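PDB 1M22: peptide amidase from Stenotrophomonas maltophilia, which probably hydrolyses amide bonds of peptides as a member of the amidase signature family. Local coordinates for residues Ala195-Leu208 with Pro458-Glu470. Sequence-based numbering, arbitrary orientation.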
# COMPACT_ATOMS: atom_id res chain seq x y z
N ALA A 195 -0.73 -8.92 0.21
CA ALA A 195 -1.04 -10.34 -0.00
C ALA A 195 -0.02 -11.25 0.68
O ALA A 195 -0.38 -12.24 1.31
CB ALA A 195 -1.10 -10.64 -1.50
N ILE A 196 1.26 -10.91 0.53
CA ILE A 196 2.36 -11.69 1.08
C ILE A 196 2.31 -11.78 2.61
O ILE A 196 2.75 -12.77 3.20
CB ILE A 196 3.71 -11.07 0.62
CG1 ILE A 196 3.93 -11.39 -0.87
CG2 ILE A 196 4.87 -11.56 1.48
CD1 ILE A 196 4.30 -12.84 -1.14
N ASN A 197 1.74 -10.75 3.24
CA ASN A 197 1.63 -10.71 4.70
C ASN A 197 0.20 -10.93 5.22
O ASN A 197 -0.11 -10.58 6.36
CB ASN A 197 2.22 -9.40 5.23
CG ASN A 197 3.71 -9.30 4.99
OD1 ASN A 197 4.51 -9.96 5.67
ND2 ASN A 197 4.11 -8.50 4.01
N GLY A 198 -0.66 -11.48 4.37
CA GLY A 198 -2.02 -11.80 4.78
C GLY A 198 -2.96 -10.70 5.22
O GLY A 198 -3.78 -10.91 6.13
N VAL A 199 -2.87 -9.53 4.59
CA VAL A 199 -3.74 -8.42 4.94
C VAL A 199 -4.37 -7.81 3.70
O VAL A 199 -4.06 -8.20 2.57
CB VAL A 199 -2.99 -7.31 5.72
CG1 VAL A 199 -2.45 -7.87 7.03
CG2 VAL A 199 -1.85 -6.75 4.88
N VAL A 200 -5.29 -6.88 3.92
CA VAL A 200 -5.97 -6.19 2.83
C VAL A 200 -5.14 -4.99 2.40
O VAL A 200 -4.59 -4.26 3.24
CB VAL A 200 -7.37 -5.69 3.29
CG1 VAL A 200 -8.01 -4.83 2.20
CG2 VAL A 200 -8.26 -6.88 3.62
N GLY A 201 -5.04 -4.79 1.09
CA GLY A 201 -4.31 -3.66 0.55
C GLY A 201 -5.16 -3.08 -0.57
O GLY A 201 -5.68 -3.82 -1.40
N LEU A 202 -5.31 -1.76 -0.59
CA LEU A 202 -6.10 -1.11 -1.63
C LEU A 202 -5.31 0.02 -2.29
O LEU A 202 -4.89 0.95 -1.61
CB LEU A 202 -7.39 -0.56 -1.01
CG LEU A 202 -8.52 -0.08 -1.93
CD1 LEU A 202 -9.77 0.09 -1.09
CD2 LEU A 202 -8.15 1.23 -2.61
N LYS A 203 -5.09 -0.11 -3.60
CA LYS A 203 -4.39 0.92 -4.38
C LYS A 203 -5.49 1.62 -5.17
O LYS A 203 -6.04 1.06 -6.12
CB LYS A 203 -3.40 0.31 -5.37
CG LYS A 203 -2.64 1.38 -6.15
CD LYS A 203 -2.09 0.88 -7.48
CE LYS A 203 -3.17 0.77 -8.55
NZ LYS A 203 -3.66 2.11 -9.03
N PRO A 204 -5.81 2.86 -4.81
CA PRO A 204 -6.87 3.53 -5.55
C PRO A 204 -6.49 4.06 -6.93
O PRO A 204 -5.35 3.94 -7.38
CB PRO A 204 -7.29 4.65 -4.60
CG PRO A 204 -6.01 5.01 -3.93
CD PRO A 204 -5.34 3.67 -3.67
N THR A 205 -7.50 4.62 -7.59
CA THR A 205 -7.33 5.24 -8.89
C THR A 205 -6.37 6.40 -8.66
O THR A 205 -6.45 7.08 -7.63
CB THR A 205 -8.66 5.84 -9.39
OG1 THR A 205 -9.65 4.80 -9.48
CG2 THR A 205 -8.49 6.49 -10.76
N VAL A 206 -5.45 6.63 -9.59
CA VAL A 206 -4.52 7.74 -9.44
C VAL A 206 -5.33 9.03 -9.51
O VAL A 206 -6.00 9.30 -10.51
CB VAL A 206 -3.45 7.72 -10.55
CG1 VAL A 206 -2.63 9.01 -10.51
CG2 VAL A 206 -2.53 6.52 -10.35
N GLY A 207 -5.28 9.81 -8.44
CA GLY A 207 -6.03 11.05 -8.39
C GLY A 207 -7.06 11.07 -7.28
O GLY A 207 -7.57 12.13 -6.94
N LEU A 208 -7.38 9.90 -6.72
CA LEU A 208 -8.36 9.86 -5.63
C LEU A 208 -7.76 10.41 -4.35
O LEU A 208 -8.43 11.12 -3.59
CB LEU A 208 -8.85 8.43 -5.39
CG LEU A 208 -9.90 8.30 -4.27
CD1 LEU A 208 -11.18 9.03 -4.68
CD2 LEU A 208 -10.19 6.82 -4.01
N PRO A 458 0.65 -16.74 3.59
CA PRO A 458 -0.53 -16.11 2.99
C PRO A 458 -0.55 -15.92 1.48
O PRO A 458 0.47 -15.65 0.85
CB PRO A 458 -0.61 -14.76 3.69
CG PRO A 458 0.02 -15.02 5.02
CD PRO A 458 1.20 -15.88 4.65
N VAL A 459 -1.76 -16.05 0.93
CA VAL A 459 -2.03 -15.85 -0.49
C VAL A 459 -3.27 -14.95 -0.54
O VAL A 459 -4.18 -15.09 0.28
CB VAL A 459 -2.35 -17.18 -1.21
CG1 VAL A 459 -2.76 -16.91 -2.65
CG2 VAL A 459 -1.13 -18.08 -1.18
N GLY A 460 -3.29 -14.03 -1.50
CA GLY A 460 -4.42 -13.13 -1.61
C GLY A 460 -5.16 -13.19 -2.93
O GLY A 460 -4.64 -13.69 -3.94
N LEU A 461 -6.40 -12.71 -2.91
CA LEU A 461 -7.25 -12.64 -4.09
C LEU A 461 -7.29 -11.17 -4.51
O LEU A 461 -7.69 -10.29 -3.73
CB LEU A 461 -8.66 -13.13 -3.77
CG LEU A 461 -9.66 -13.09 -4.93
CD1 LEU A 461 -9.21 -14.05 -6.03
CD2 LEU A 461 -11.04 -13.45 -4.42
N LEU A 462 -6.86 -10.91 -5.74
CA LEU A 462 -6.81 -9.56 -6.28
C LEU A 462 -8.06 -9.19 -7.07
O LEU A 462 -8.56 -9.98 -7.86
CB LEU A 462 -5.60 -9.43 -7.21
CG LEU A 462 -5.39 -8.08 -7.89
CD1 LEU A 462 -4.86 -7.08 -6.89
CD2 LEU A 462 -4.41 -8.24 -9.04
N PHE A 463 -8.55 -7.97 -6.83
CA PHE A 463 -9.70 -7.42 -7.54
C PHE A 463 -9.20 -6.17 -8.27
O PHE A 463 -8.52 -5.33 -7.68
CB PHE A 463 -10.82 -6.98 -6.59
CG PHE A 463 -11.53 -8.10 -5.89
CD1 PHE A 463 -10.93 -8.76 -4.83
CD2 PHE A 463 -12.82 -8.47 -6.27
CE1 PHE A 463 -11.61 -9.77 -4.14
CE2 PHE A 463 -13.51 -9.48 -5.59
CZ PHE A 463 -12.90 -10.13 -4.52
N MET A 464 -9.54 -6.04 -9.55
CA MET A 464 -9.17 -4.86 -10.33
C MET A 464 -10.39 -4.35 -11.07
O MET A 464 -11.23 -5.13 -11.53
CB MET A 464 -8.07 -5.19 -11.35
CG MET A 464 -6.72 -5.57 -10.75
SD MET A 464 -5.38 -5.65 -11.98
CE MET A 464 -5.89 -7.08 -12.93
N GLY A 465 -10.50 -3.03 -11.18
CA GLY A 465 -11.63 -2.43 -11.87
C GLY A 465 -11.19 -1.23 -12.68
O GLY A 465 -10.01 -0.88 -12.70
N THR A 466 -12.13 -0.58 -13.36
CA THR A 466 -11.79 0.59 -14.15
C THR A 466 -11.67 1.82 -13.24
O THR A 466 -11.96 1.75 -12.04
CB THR A 466 -12.84 0.85 -15.26
OG1 THR A 466 -12.33 1.82 -16.18
CG2 THR A 466 -14.15 1.35 -14.67
N ALA A 467 -11.22 2.93 -13.80
CA ALA A 467 -11.05 4.15 -13.02
C ALA A 467 -12.28 4.52 -12.20
O ALA A 467 -13.41 4.43 -12.68
CB ALA A 467 -10.68 5.31 -13.95
N TRP A 468 -12.03 4.92 -10.95
CA TRP A 468 -13.07 5.37 -10.03
C TRP A 468 -14.08 4.32 -9.57
O TRP A 468 -15.13 4.67 -9.03
CB TRP A 468 -13.80 6.58 -10.64
CG TRP A 468 -12.87 7.57 -11.29
CD1 TRP A 468 -12.80 7.89 -12.62
CD2 TRP A 468 -11.83 8.33 -10.64
NE1 TRP A 468 -11.78 8.79 -12.84
CE2 TRP A 468 -11.18 9.08 -11.64
CE3 TRP A 468 -11.40 8.44 -9.31
CZ2 TRP A 468 -10.11 9.93 -11.36
CZ3 TRP A 468 -10.33 9.29 -9.03
CH2 TRP A 468 -9.70 10.03 -10.05
N SER A 469 -13.75 3.05 -9.74
CA SER A 469 -14.67 1.98 -9.34
C SER A 469 -14.46 1.47 -7.91
O SER A 469 -14.93 0.39 -7.56
CB SER A 469 -14.56 0.80 -10.32
OG SER A 469 -13.28 0.19 -10.27
N GLU A 470 -13.78 2.26 -7.07
CA GLU A 470 -13.55 1.84 -5.68
C GLU A 470 -14.82 1.43 -4.94
O GLU A 470 -14.81 0.44 -4.22
CB GLU A 470 -12.85 2.95 -4.88
CG GLU A 470 -11.41 3.23 -5.29
CD GLU A 470 -11.30 4.16 -6.47
OE1 GLU A 470 -12.33 4.70 -6.93
OE2 GLU A 470 -10.17 4.36 -6.94
O HOH W 1 3.24 -15.22 1.71
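Two type II beta turns, Thr205–Leu208 and Thr466–Ser469, meet beyond the ends of strands 200-203 and 457-464, and Thr205 and Trp468 are their main point of contact. Thr205 suits this place because its two branches do different work. With OG1 beside its own backbone N (chi1 -59°), the hydroxyl accepts the N-H of Trp468 (N to OG1 2.8 Å, 160° at the hydrogen) and donates to Glu470 OE2, 2.6 Å from OG1, on the syn side of the carboxylate but 27° out of its plane. The same OE2 also takes the backbone N-H of Thr205, nearly along its C-O axis, so one carboxylate oxygen in the first turn of helix 470-484 holds Thr205 twice. The methyl CG2 lies over the six-membered ring of Trp468, 3.5 Å from its centroid, a CH-pi contact almost on the ring normal. Gly207, third in its type II turn, where the backbone angles suit glycine, borders the edge of that indole with the backbone of Leu208. In the eleven-stranded mixed sheet of this amidase fold, strand 446-454 runs between strands 200-203 and 457-464 and keeps them apart, leaving contact to the turns and to the end of helix 191-196. That helix closes in a Schellman motif with Gly198, at positive phi, as C-prime residue. The ring of Pro458 packs tightly on this bare glycine, CB 3.5 Å from Gly198 CA. Beside it, a water donates to both Ile196 O and Pro458 O, while Ala195 CB rests 4.0 Å from Gly460 N, the glycine leaving room for the methyl.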